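Local coordinates for putative silent information regulator 2,Putative silent information regulator 2 (Leishmania infantum, PDB 5OL0), which probably removes acetyl groups from lysine side chains of proteins, consuming NAD and releasing nicotinamide, and is thought to help shape chromatin on the genes it regulates, at residues A[46-51]-A[103-108]; A[96-101]-A[169-174]; A[109-114]-A[118-123]; A[130-135]-A[140-145]; A[289-294]-A[301-306]. All blocks are in the same frame, centred on the assembly; numbering follows the deposited sequence.

Interaction 1. Residues A[46-51]-A[103-108]; sequences VAAGIP and QPTAVH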
# COMPACT_ATOMS: atom_id res chain seq x y z
N VAL A 46 -2.17 9.89 1.62
CA VAL A 46 -2.65 11.12 2.31
C VAL A 46 -2.66 12.32 1.41
O VAL A 46 -3.67 13.02 1.30
CB VAL A 46 -1.73 11.46 3.52
CG1 VAL A 46 -2.14 12.79 4.22
CG2 VAL A 46 -1.74 10.31 4.49
N ALA A 47 -1.55 12.55 0.70
CA ALA A 47 -1.48 13.69 -0.21
C ALA A 47 -2.53 13.60 -1.36
O ALA A 47 -2.83 14.57 -1.97
CB ALA A 47 -0.08 13.87 -0.79
N ALA A 48 -3.13 12.46 -1.63
CA ALA A 48 -4.19 12.43 -2.61
C ALA A 48 -5.53 12.92 -2.06
O ALA A 48 -6.46 13.09 -2.84
CB ALA A 48 -4.34 11.07 -3.20
N GLY A 49 -5.62 13.09 -0.74
CA GLY A 49 -6.87 13.54 -0.10
C GLY A 49 -7.63 12.37 0.42
O GLY A 49 -8.80 12.47 0.62
N ILE A 50 -7.01 11.23 0.66
CA ILE A 50 -7.81 10.08 1.13
C ILE A 50 -8.22 10.34 2.59
O ILE A 50 -7.37 10.74 3.35
CB ILE A 50 -7.07 8.80 0.84
CG1 ILE A 50 -7.04 8.68 -0.71
CG2 ILE A 50 -7.75 7.59 1.49
CD1 ILE A 50 -6.45 7.43 -1.24
N PRO A 51 -9.54 10.23 2.92
CA PRO A 51 -10.05 10.35 4.30
C PRO A 51 -9.39 9.37 5.29
O PRO A 51 -9.56 8.15 5.13
CB PRO A 51 -11.57 9.99 4.17
CG PRO A 51 -11.92 10.24 2.74
CD PRO A 51 -10.66 10.03 1.94
N GLN A 103 -6.43 10.84 -7.47
CA GLN A 103 -5.36 10.79 -8.44
C GLN A 103 -4.01 10.42 -7.80
O GLN A 103 -3.78 10.72 -6.65
CB GLN A 103 -5.19 12.19 -9.02
CG GLN A 103 -6.42 12.81 -9.69
CD GLN A 103 -6.08 14.24 -10.11
OE1 GLN A 103 -5.87 14.50 -11.28
NE2 GLN A 103 -5.94 15.17 -9.14
N PRO A 104 -3.09 9.88 -8.58
CA PRO A 104 -1.81 9.49 -8.01
C PRO A 104 -1.00 10.63 -7.49
O PRO A 104 -1.06 11.71 -8.03
CB PRO A 104 -1.06 8.85 -9.17
CG PRO A 104 -2.06 8.61 -10.23
CD PRO A 104 -3.26 9.44 -9.97
N THR A 105 -0.22 10.34 -6.47
CA THR A 105 0.70 11.26 -5.83
C THR A 105 2.11 11.17 -6.46
O THR A 105 2.37 10.33 -7.33
CB THR A 105 0.82 11.02 -4.31
OG1 THR A 105 1.63 9.86 -4.04
CG2 THR A 105 -0.55 10.94 -3.60
N ALA A 106 2.99 12.04 -6.01
CA ALA A 106 4.40 12.00 -6.38
C ALA A 106 5.03 10.62 -6.08
O ALA A 106 5.74 10.07 -6.91
CB ALA A 106 5.14 13.12 -5.66
N VAL A 107 4.71 10.02 -4.94
CA VAL A 107 5.22 8.66 -4.66
C VAL A 107 4.79 7.69 -5.78
O VAL A 107 5.59 6.89 -6.27
CB VAL A 107 4.68 8.17 -3.29
CG1 VAL A 107 4.85 6.67 -3.13
CG2 VAL A 107 5.36 8.89 -2.12
N HIS A 108 3.51 7.70 -6.11
CA HIS A 108 2.97 6.79 -7.11
C HIS A 108 3.62 6.93 -8.52
O HIS A 108 3.96 5.91 -9.25
CB HIS A 108 1.44 6.91 -7.17
CG HIS A 108 0.73 6.65 -5.87
ND1 HIS A 108 0.46 5.37 -5.42
CD2 HIS A 108 0.21 7.48 -4.94
CE1 HIS A 108 -0.17 5.44 -4.26
NE2 HIS A 108 -0.35 6.70 -3.95
O HOH W 1 -6.67 13.00 -5.59

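Interaction 2. Residues A[96-101]-A[169-174]; sequences NLWPGH and EAMSGT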
# COMPACT_ATOMS: atom_id res chain seq x y z
N ASN A 96 -14.87 6.88 -1.02
CA ASN A 96 -14.73 7.30 -2.42
C ASN A 96 -13.57 6.63 -3.15
O ASN A 96 -12.88 7.25 -3.91
CB ASN A 96 -14.61 8.86 -2.50
CG ASN A 96 -15.95 9.50 -2.71
OD1 ASN A 96 -16.77 8.99 -3.47
ND2 ASN A 96 -16.19 10.62 -2.02
N LEU A 97 -13.34 5.35 -2.85
CA LEU A 97 -12.18 4.64 -3.37
C LEU A 97 -12.40 4.03 -4.74
O LEU A 97 -11.53 3.34 -5.24
CB LEU A 97 -11.76 3.53 -2.38
CG LEU A 97 -11.24 4.16 -1.08
CD1 LEU A 97 -10.96 3.09 -0.03
CD2 LEU A 97 -10.01 4.97 -1.31
N TRP A 98 -13.57 4.28 -5.34
CA TRP A 98 -13.92 3.77 -6.67
C TRP A 98 -12.92 4.36 -7.61
O TRP A 98 -12.62 5.55 -7.49
CB TRP A 98 -15.34 4.25 -7.10
CG TRP A 98 -16.33 4.05 -6.02
CD1 TRP A 98 -16.83 5.03 -5.20
CD2 TRP A 98 -16.86 2.80 -5.53
NE1 TRP A 98 -17.68 4.49 -4.32
CE2 TRP A 98 -17.69 3.12 -4.44
CE3 TRP A 98 -16.74 1.46 -5.93
CZ2 TRP A 98 -18.43 2.15 -3.73
CZ3 TRP A 98 -17.46 0.48 -5.24
CH2 TRP A 98 -18.29 0.84 -4.13
N PRO A 99 -12.35 3.55 -8.54
CA PRO A 99 -11.31 4.14 -9.42
C PRO A 99 -11.83 5.30 -10.26
O PRO A 99 -12.97 5.28 -10.74
CB PRO A 99 -10.90 2.96 -10.35
CG PRO A 99 -11.96 1.93 -10.18
CD PRO A 99 -12.48 2.10 -8.78
N GLY A 100 -11.00 6.32 -10.36
CA GLY A 100 -11.25 7.45 -11.18
C GLY A 100 -11.54 8.69 -10.37
O GLY A 100 -11.68 9.77 -10.97
N HIS A 101 -11.71 8.58 -9.05
CA HIS A 101 -11.82 9.81 -8.19
C HIS A 101 -10.46 10.38 -7.71
O HIS A 101 -10.03 11.45 -8.13
CB HIS A 101 -12.74 9.57 -7.00
CG HIS A 101 -12.84 10.73 -6.08
ND1 HIS A 101 -13.41 11.93 -6.44
CD2 HIS A 101 -12.39 10.90 -4.81
CE1 HIS A 101 -13.34 12.78 -5.43
NE2 HIS A 101 -12.71 12.19 -4.43
N GLU A 169 -25.49 0.37 -6.18
CA GLU A 169 -26.19 -0.11 -4.98
C GLU A 169 -25.62 0.48 -3.70
O GLU A 169 -26.34 1.06 -2.88
CB GLU A 169 -26.22 -1.63 -4.97
CG GLU A 169 -27.30 -2.17 -5.87
CD GLU A 169 -27.26 -3.67 -6.04
OE1 GLU A 169 -26.39 -4.36 -5.46
OE2 GLU A 169 -28.09 -4.17 -6.79
N ALA A 170 -24.30 0.42 -3.56
CA ALA A 170 -23.66 0.93 -2.37
C ALA A 170 -23.95 2.38 -2.17
O ALA A 170 -24.30 2.77 -1.05
CB ALA A 170 -22.16 0.68 -2.33
N MET A 171 -23.79 3.18 -3.23
CA MET A 171 -23.92 4.63 -3.08
C MET A 171 -25.36 5.08 -2.89
O MET A 171 -25.62 6.22 -2.52
CB MET A 171 -23.32 5.33 -4.29
CG MET A 171 -21.84 5.10 -4.45
SD MET A 171 -20.88 5.86 -3.17
CE MET A 171 -20.98 7.56 -3.67
N SER A 172 -26.31 4.21 -3.16
CA SER A 172 -27.68 4.59 -2.93
C SER A 172 -28.25 3.92 -1.68
O SER A 172 -29.45 3.90 -1.48
CB SER A 172 -28.49 4.20 -4.16
OG SER A 172 -28.44 2.82 -4.37
N GLY A 173 -27.40 3.36 -0.83
CA GLY A 173 -27.88 2.70 0.40
C GLY A 173 -28.27 1.24 0.36
O GLY A 173 -28.85 0.75 1.30
N THR A 174 -27.94 0.51 -0.70
CA THR A 174 -28.27 -0.92 -0.83
C THR A 174 -27.03 -1.85 -0.71
O THR A 174 -26.06 -1.70 -1.46
CB THR A 174 -28.92 -1.15 -2.14
OG1 THR A 174 -30.14 -0.44 -2.14
CG2 THR A 174 -29.21 -2.65 -2.38

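Interaction 3. Residues A[109-114]-A[118-123]; sequences HFIRLL and GRLLRC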
# COMPACT_ATOMS: atom_id res chain seq x y z
N HIS A 109 3.75 8.17 -8.95
CA HIS A 109 4.43 8.49 -10.19
C HIS A 109 5.91 8.07 -10.10
O HIS A 109 6.45 7.59 -11.07
CB HIS A 109 4.33 9.99 -10.50
CG HIS A 109 2.95 10.42 -10.90
ND1 HIS A 109 2.29 9.83 -11.94
CD2 HIS A 109 2.12 11.35 -10.39
CE1 HIS A 109 1.11 10.39 -12.07
NE2 HIS A 109 0.99 11.34 -11.16
N PHE A 110 6.55 8.28 -8.96
CA PHE A 110 7.93 7.86 -8.80
C PHE A 110 8.11 6.36 -9.06
O PHE A 110 9.06 5.94 -9.68
CB PHE A 110 8.47 8.25 -7.41
CG PHE A 110 9.90 7.86 -7.18
CD1 PHE A 110 10.92 8.50 -7.86
CD2 PHE A 110 10.24 6.87 -6.26
CE1 PHE A 110 12.24 8.17 -7.68
CE2 PHE A 110 11.58 6.55 -6.02
CZ PHE A 110 12.59 7.18 -6.76
N ILE A 111 7.21 5.56 -8.52
CA ILE A 111 7.33 4.16 -8.71
C ILE A 111 7.20 3.80 -10.21
O ILE A 111 7.85 2.88 -10.72
CB ILE A 111 6.24 3.42 -7.82
CG1 ILE A 111 6.48 3.66 -6.34
CG2 ILE A 111 6.26 1.95 -8.13
CD1 ILE A 111 5.35 3.19 -5.43
N ARG A 112 6.27 4.45 -10.89
CA ARG A 112 6.18 4.31 -12.29
C ARG A 112 7.52 4.66 -12.95
O ARG A 112 7.97 3.94 -13.87
CB ARG A 112 5.08 5.19 -12.82
CG ARG A 112 5.06 5.43 -14.33
CD ARG A 112 4.85 4.15 -15.06
NE ARG A 112 4.83 4.32 -16.52
CZ ARG A 112 3.85 4.89 -17.26
NH1 ARG A 112 3.95 4.91 -18.58
NH2 ARG A 112 2.77 5.46 -16.72
N LEU A 113 8.15 5.75 -12.55
CA LEU A 113 9.48 6.05 -13.09
C LEU A 113 10.49 4.95 -12.82
O LEU A 113 11.27 4.63 -13.72
CB LEU A 113 10.03 7.34 -12.56
CG LEU A 113 9.21 8.57 -12.91
CD1 LEU A 113 9.97 9.77 -12.36
CD2 LEU A 113 8.87 8.72 -14.39
N LEU A 114 10.49 4.35 -11.61
CA LEU A 114 11.44 3.27 -11.38
C LEU A 114 11.18 2.15 -12.39
O LEU A 114 12.10 1.56 -12.88
CB LEU A 114 11.34 2.69 -9.97
CG LEU A 114 11.75 3.67 -8.85
CD1 LEU A 114 11.56 3.03 -7.47
CD2 LEU A 114 13.20 4.12 -9.04
N GLY A 118 13.72 0.47 -15.56
CA GLY A 118 14.14 -0.91 -15.41
C GLY A 118 14.72 -1.21 -14.03
O GLY A 118 15.58 -2.10 -13.92
N ARG A 119 14.31 -0.47 -12.97
CA ARG A 119 14.80 -0.73 -11.59
C ARG A 119 13.77 -1.34 -10.61
O ARG A 119 14.12 -1.63 -9.46
CB ARG A 119 15.39 0.53 -11.01
CG ARG A 119 16.64 1.00 -11.78
CD ARG A 119 17.16 2.26 -11.12
NE ARG A 119 18.20 2.93 -11.87
CZ ARG A 119 19.49 2.55 -11.99
NH1 ARG A 119 19.97 1.41 -11.47
NH2 ARG A 119 20.31 3.33 -12.70
N LEU A 120 12.54 -1.60 -11.07
CA LEU A 120 11.51 -2.07 -10.16
C LEU A 120 11.43 -3.53 -10.24
O LEU A 120 11.05 -4.03 -11.25
CB LEU A 120 10.19 -1.44 -10.49
CG LEU A 120 9.00 -1.71 -9.55
CD1 LEU A 120 9.21 -1.03 -8.19
CD2 LEU A 120 7.77 -1.15 -10.20
N LEU A 121 11.74 -4.24 -9.16
CA LEU A 121 11.47 -5.66 -9.07
C LEU A 121 9.96 -5.92 -8.85
O LEU A 121 9.34 -6.78 -9.48
CB LEU A 121 12.27 -6.22 -7.95
CG LEU A 121 12.12 -7.70 -7.59
CD1 LEU A 121 12.59 -8.64 -8.71
CD2 LEU A 121 12.90 -7.86 -6.28
N ARG A 122 9.36 -5.20 -7.92
CA ARG A 122 7.93 -5.39 -7.66
C ARG A 122 7.49 -4.25 -6.81
O ARG A 122 8.26 -3.74 -6.00
CB ARG A 122 7.68 -6.71 -6.92
CG ARG A 122 6.31 -7.36 -7.19
CD ARG A 122 6.37 -8.04 -8.57
NE ARG A 122 5.07 -8.62 -8.96
CZ ARG A 122 4.67 -9.88 -8.65
NH1 ARG A 122 5.42 -10.69 -7.91
NH2 ARG A 122 3.49 -10.32 -9.04
N CYS A 123 6.26 -3.83 -7.01
CA CYS A 123 5.62 -2.89 -6.12
C CYS A 123 4.51 -3.64 -5.40
O CYS A 123 3.62 -4.22 -6.05
CB CYS A 123 5.00 -1.72 -6.90
SG CYS A 123 4.11 -0.58 -5.79

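Interaction 4. Residues A[130-135]-A[140-145]; sequences GLEKAA and ELLVEA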
# COMPACT_ATOMS: atom_id res chain seq x y z
N GLY A 130 -6.07 1.75 -5.48
CA GLY A 130 -5.71 1.63 -6.89
C GLY A 130 -4.80 2.71 -7.50
O GLY A 130 -4.62 2.77 -8.73
N LEU A 131 -4.15 3.53 -6.69
CA LEU A 131 -3.33 4.57 -7.28
C LEU A 131 -2.03 4.16 -7.93
O LEU A 131 -1.53 4.88 -8.75
CB LEU A 131 -3.08 5.69 -6.27
CG LEU A 131 -4.35 6.32 -5.79
CD1 LEU A 131 -4.11 7.34 -4.67
CD2 LEU A 131 -5.14 6.96 -6.93
N GLU A 132 -1.45 3.06 -7.54
CA GLU A 132 -0.28 2.55 -8.22
C GLU A 132 -0.66 2.22 -9.70
O GLU A 132 0.05 2.60 -10.64
CB GLU A 132 0.27 1.31 -7.54
CG GLU A 132 0.73 1.51 -6.08
CD GLU A 132 -0.42 1.41 -5.06
OE1 GLU A 132 -1.63 1.14 -5.43
OE2 GLU A 132 -0.13 1.67 -3.90
N LYS A 133 -1.78 1.51 -9.86
CA LYS A 133 -2.38 1.18 -11.16
C LYS A 133 -2.74 2.46 -11.92
O LYS A 133 -2.46 2.60 -13.11
CB LYS A 133 -3.63 0.32 -10.96
CG LYS A 133 -4.26 -0.20 -12.25
CD LYS A 133 -5.28 -1.29 -11.95
CE LYS A 133 -5.77 -1.95 -13.23
NZ LYS A 133 -7.16 -1.57 -13.62
N ALA A 134 -3.24 3.46 -11.22
CA ALA A 134 -3.59 4.73 -11.88
C ALA A 134 -2.36 5.45 -12.39
O ALA A 134 -2.43 6.12 -13.40
CB ALA A 134 -4.36 5.64 -10.90
N ALA A 135 -1.22 5.27 -11.73
CA ALA A 135 0.04 5.84 -12.18
C ALA A 135 0.72 5.04 -13.32
O ALA A 135 1.78 5.44 -13.74
CB ALA A 135 1.02 5.99 -11.00
N GLU A 140 2.16 -7.05 -14.25
CA GLU A 140 3.18 -7.99 -13.84
C GLU A 140 4.05 -7.45 -12.70
O GLU A 140 4.55 -8.23 -11.91
CB GLU A 140 4.05 -8.48 -15.05
CG GLU A 140 4.77 -7.37 -15.80
CD GLU A 140 3.99 -6.81 -17.01
OE1 GLU A 140 2.72 -6.64 -17.00
OE2 GLU A 140 4.68 -6.47 -18.00
N LEU A 141 4.17 -6.13 -12.58
CA LEU A 141 5.01 -5.54 -11.52
C LEU A 141 4.25 -5.07 -10.25
O LEU A 141 4.86 -4.90 -9.19
CB LEU A 141 5.84 -4.40 -12.07
CG LEU A 141 6.87 -4.80 -13.14
CD1 LEU A 141 7.64 -3.57 -13.59
CD2 LEU A 141 7.83 -5.88 -12.64
N LEU A 142 2.93 -4.96 -10.35
CA LEU A 142 2.12 -4.49 -9.24
C LEU A 142 1.42 -5.64 -8.51
O LEU A 142 0.78 -6.43 -9.16
CB LEU A 142 1.06 -3.53 -9.71
CG LEU A 142 0.04 -3.06 -8.68
CD1 LEU A 142 0.79 -2.24 -7.60
CD2 LEU A 142 -1.06 -2.23 -9.37
N VAL A 143 1.52 -5.65 -7.18
CA VAL A 143 0.74 -6.52 -6.32
C VAL A 143 -0.11 -5.68 -5.39
O VAL A 143 0.41 -5.00 -4.48
CB VAL A 143 1.69 -7.40 -5.54
CG1 VAL A 143 0.91 -8.31 -4.57
CG2 VAL A 143 2.54 -8.21 -6.54
N GLU A 144 -1.42 -5.73 -5.64
CA GLU A 144 -2.46 -5.15 -4.77
C GLU A 144 -2.72 -6.18 -3.73
O GLU A 144 -3.66 -6.94 -3.87
CB GLU A 144 -3.74 -4.83 -5.59
CG GLU A 144 -3.55 -3.54 -6.38
CD GLU A 144 -4.67 -3.15 -7.35
OE1 GLU A 144 -5.29 -4.06 -7.90
OE2 GLU A 144 -4.88 -1.94 -7.59
N ALA A 145 -1.90 -6.22 -2.67
CA ALA A 145 -1.97 -7.31 -1.73
C ALA A 145 -3.27 -7.42 -0.92
O ALA A 145 -3.58 -8.50 -0.40
CB ALA A 145 -0.79 -7.25 -0.77
O HOH W 2 -2.93 0.16 -7.54

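Interaction 5. Residues A[289-294]-A[301-306]; sequences NVVTLA and EALAKR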
# COMPACT_ATOMS: atom_id res chain seq x y z
N ASN A 289 10.22 13.71 0.24
CA ASN A 289 11.39 12.87 0.20
C ASN A 289 11.57 12.17 -1.12
O ASN A 289 12.69 12.07 -1.60
CB ASN A 289 11.38 11.85 1.33
CG ASN A 289 11.60 12.51 2.69
OD1 ASN A 289 12.35 13.45 2.79
ND2 ASN A 289 10.96 12.00 3.72
N VAL A 290 10.47 11.77 -1.75
CA VAL A 290 10.57 11.10 -3.05
C VAL A 290 11.02 12.10 -4.09
O VAL A 290 11.78 11.75 -4.98
CB VAL A 290 9.26 10.42 -3.39
CG1 VAL A 290 9.09 10.13 -4.83
CG2 VAL A 290 9.14 9.12 -2.59
N VAL A 291 10.54 13.32 -3.99
CA VAL A 291 10.90 14.37 -4.97
C VAL A 291 12.42 14.61 -4.86
O VAL A 291 13.14 14.57 -5.90
CB VAL A 291 10.08 15.64 -4.77
CG1 VAL A 291 10.72 16.85 -5.45
CG2 VAL A 291 8.64 15.42 -5.25
N THR A 292 12.91 14.74 -3.63
CA THR A 292 14.36 14.90 -3.43
C THR A 292 15.14 13.73 -3.97
O THR A 292 16.13 13.92 -4.62
CB THR A 292 14.67 15.08 -1.97
OG1 THR A 292 13.90 16.15 -1.51
CG2 THR A 292 16.18 15.37 -1.70
N LEU A 293 14.71 12.50 -3.65
CA LEU A 293 15.34 11.31 -4.20
C LEU A 293 15.42 11.31 -5.71
O LEU A 293 16.48 10.99 -6.34
CB LEU A 293 14.68 10.03 -3.66
CG LEU A 293 15.20 8.69 -4.11
CD1 LEU A 293 16.70 8.56 -3.86
CD2 LEU A 293 14.41 7.61 -3.37
N ALA A 294 14.32 11.72 -6.31
CA ALA A 294 14.24 11.82 -7.75
C ALA A 294 15.27 12.80 -8.32
O ALA A 294 15.94 12.47 -9.33
CB ALA A 294 12.85 12.24 -8.17
N GLU A 301 13.05 15.85 -13.92
CA GLU A 301 12.22 16.33 -15.03
C GLU A 301 11.13 15.36 -15.37
O GLU A 301 10.05 15.78 -15.62
CB GLU A 301 13.02 16.65 -16.28
CG GLU A 301 13.88 17.90 -16.13
CD GLU A 301 13.06 19.12 -15.75
OE1 GLU A 301 12.08 19.43 -16.45
OE2 GLU A 301 13.38 19.76 -14.73
N ALA A 302 11.43 14.07 -15.41
CA ALA A 302 10.40 13.09 -15.70
C ALA A 302 9.28 13.08 -14.66
O ALA A 302 8.08 12.99 -15.01
CB ALA A 302 11.02 11.71 -15.84
N LEU A 303 9.64 13.32 -13.40
CA LEU A 303 8.66 13.34 -12.32
C LEU A 303 7.78 14.56 -12.35
O LEU A 303 6.60 14.43 -12.08
CB LEU A 303 9.32 13.26 -10.92
CG LEU A 303 8.37 13.18 -9.70
CD1 LEU A 303 7.41 11.98 -9.74
CD2 LEU A 303 9.22 13.11 -8.45
N ALA A 304 8.35 15.75 -12.61
CA ALA A 304 7.56 17.01 -12.65
C ALA A 304 6.60 16.91 -13.83
O ALA A 304 5.44 17.26 -13.73
CB ALA A 304 8.47 18.22 -12.77
N LYS A 305 7.05 16.30 -14.91
CA LYS A 305 6.22 16.10 -16.06
C LYS A 305 5.06 15.14 -15.76
O LYS A 305 3.96 15.36 -16.27
CB LYS A 305 7.04 15.54 -17.21
CG LYS A 305 6.22 15.34 -18.48
CD LYS A 305 7.08 15.00 -19.68
CE LYS A 305 6.21 14.85 -20.93
NZ LYS A 305 6.83 13.88 -21.86
N ARG A 306 5.26 14.07 -14.99
CA ARG A 306 4.11 13.21 -14.66
C ARG A 306 3.14 13.91 -13.73
O ARG A 306 1.91 13.78 -13.83
CB ARG A 306 4.54 11.91 -13.99
CG ARG A 306 5.26 10.96 -14.87
CD ARG A 306 4.31 10.24 -15.79
NE ARG A 306 5.04 9.77 -16.95
CZ ARG A 306 5.90 8.75 -16.98
NH1 ARG A 306 6.18 8.04 -15.89
NH2 ARG A 306 6.51 8.43 -18.12

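Interaction 1. Residues A[46-51]-A[103-108]
The N-cap of helix 106-116 meets the loop that follows strand 36-40 where T105 pushes its methyl against A47 and A48. CG2 of T105 comes within 3.6 Å of A48 N and 3.8 Å of A48 CB, while A47 CB lies 4.1 Å from the same T105 CG2. This methyl faces the loop because the hydroxyl takes the place between the backbone N and the carbonyl carbon (chi1 76°). T105 OG1 accepts a weak, bent capping bond from V107 N at 3.2 Å (121° at the hydrogen) and is also bonded to A44 O, just before the loop segment. V107 N also bonds Q287 OE1 of helix 286-296. The hydroxyl thus links the start of the helix to the loop backbone, and the methyl does the packing. Toward Q103, A48 CB sits 3.5 Å from Q103 O, and a water closes the gap between the backbones, donating to A48 O at 2.8 Å and accepting from Q103 N at 2.9 Å. The tight turn at A47 and A48 is closed by G49 N bonding to V46 O. H108 NE2 adds a bond to S45 OG, and A48 also touches L131. Leading through G49, I50 and P51, this is the Gly-Ile-Pro loop of the sirtuin NAD-binding domain, placed here close to D129, a probable NAD ligand.

Interaction 2. Residues A[96-101]-A[169-174]
W98 and M171 meet with the indole N-H directed at the thioether sulfur: W98 NE1 lies 3.7 Å from M171 SD in a weak hydrogen bond, bent to 142° at the hydrogen. The sulfur approaches the indole obliquely, 66° off the normal of the five-membered ring, which makes this a Met-aromatic contact as well. The two side chains run past one another in opposite directions. The methionine chain reaches out to set SD at NE1, and the bend at chi3 (-74°) turns CE aside toward N96. Beside it, A170 CB touches the six-membered ring at W98 CZ2, 4.2 Å away. At the rim M171 CE comes only to 4.5 Å from N96 OD1, a loose touch. The indole is also met edge-to-face by Y167 and F149.

Backbone turns flank these groups. W98 opens a type II beta turn that ends at H101, and N96, with positive phi, leaves helix 85-95. Across the contact, helix 163-171 ends in a Schellman motif with G173 as its C-prime residue: T174 N bonds to E169 O at 2.8 Å and G173 N to A170 O at 3.2 Å. R93 NH1, on helix 85-95, also bonds to A170 O. The end of helix 85-95 is thereby joined to helix 163-171, which follows strand 160-161 of the antiparallel sheet beside the zinc site.

Interaction 3. Residues A[109-114]-A[118-123]
Packing is closest where I111 fits against L120 and C123. I111 CG2 meets L120 CD2 at 4.0 Å with the two side chains at a slant, and I111 CD1 reaches C123 SG, also at 4.0 Å. Both branches of the isoleucine are used: with CG1 beside the backbone N (chi1 -63°), CG2 points at the strand, touching both L120 and C123, and CD1 adds a second touch on C123 SG. One helical turn on, L114 CB faces L120 CB at 4.3 Å, and these side chains are all buried.

Toward the turn the contact changes from apolar to backbone. R119 N donates to L114 O at 3.0 Å, nearly straight at the hydrogen (162°), a bond that belongs to the Schellman motif closed by G118. G118, with positive phi, lies at the surface. Of the R119 side chain, CB comes near L114 O, and the rest of the extended chain leads away and hands NH1 to V33 O. R122, on the strand, is turned away from the helix and forms salt bridges with D202 and D207.

The buried side is continued by strand 36-40, whose V38 and V40 lie against I111, with V38 also on L120 and V40 on C123. Helix 106-116 is thus laid on the parallel sheet, strand 120-125 runs between strands 36-40 and 142-144, and F110 packs on helix 286-296.

Interaction 4. Residues A[130-135]-A[140-145]
The carboxylate of E144 turns its OE2 end to G130, with E144 OE2 3.7 Å from G130 CA; that CA and a water both lie off the OE2 end, slightly to opposite sides of the plane. The water reaches the second flat group, the carboxylate of E132, whose plane stands roughly perpendicular to that of E144. It donates to E132 OE1 at 2.7 Å and to E144 OE2 at 2.9 Å and accepts from K133 N at 2.9 Å. E132 OE1 and E144 OE2 remain 5.0 Å apart, and the water probably softens any repulsion. T125 OG1 holds the other oxygen of E132, OE2.

L142 packs with both methyls against the helix. CD1 presses on E132 CB at 3.6 Å, the side chains crossing near a right angle, and CD2 lies 4.0 Å from K133 CB. The leucine projects toward the helix because its CG is anti to the backbone N (chi1 174°).

Helix 131-134 meets strand 142-144 through L142, the end of E144 and one shared water, completing a beta-alpha-beta unit with strand 120-125 of this Rossmann-like sirtuin domain. D129, a probable NAD ligand, immediately precedes the helix segment, and H146, the likely proton acceptor, follows the strand segment.

Interaction 5. Residues A[289-294]-A[301-306]
Apolar packing carries the contact, and nearly all of it passes through one methyl. L303 CD2 lies between two side chains of the facing helix, 3.7 Å from A294 CB and 4.0 Å from V291 CG2. A294 is one helical turn after V291, so the leucine methyl bridges the step between successive turns. Its CG stands anti to the backbone N (chi1 -176°), which extends the side chain straight at the other helix, and chi2 near 58° then sets CD2 on the alanine and valine. V291 brings its CG2 branch, beside the backbone N, across the leucine at about a right angle. The approach is closest at the small alanine, with A294 CA and L303 CA 7.4 Å apart, the nearest such pair between the segments.

The polar groups take no part in the contact between the helices. The backbones are satisfied by ordinary helical bonds, such as A294 N to V290 O and R306 N to A302 O. T292 OG1 bonds to E288 O in its own helix, and N289 ND2 to R283 O just before it. Beyond the leucine, R306 O takes a bond with S310 OG, while R306 NH2 makes a long, weak ion pair with D116.

The two helices, 286-296 and 300-308, are consecutive helices joined by a short turn near the end of the modelled chain. Helix 106-116 lies beside them, with H109 against L303. L293 packs on L24 and A25 of helix 21-30, and N289 and V290 touch M242 of strand 239-242.

Overall arrangement
Helix 106-116 ties several contacts together: interaction 1 caps its start, interaction 3 lays its middle on the parallel sheet, and the helix pair of interaction 5 packs beside it. Interactions 3 and 5 are buried and largely apolar, whereas interactions 1 and 4, about 14 Å apart between centres, are more open and each bridged by a water near the probable NAD site. Interactions 3 and 4 share neighbouring strands, where C123 and V143 are probably hydrogen-bonded. Interaction 2, partly buried, stands apart, about 32 Å from interaction 5 between centres, and joins the loop after helix 85-95 to the end of helix 163-171 through sulfur and an aromatic ring.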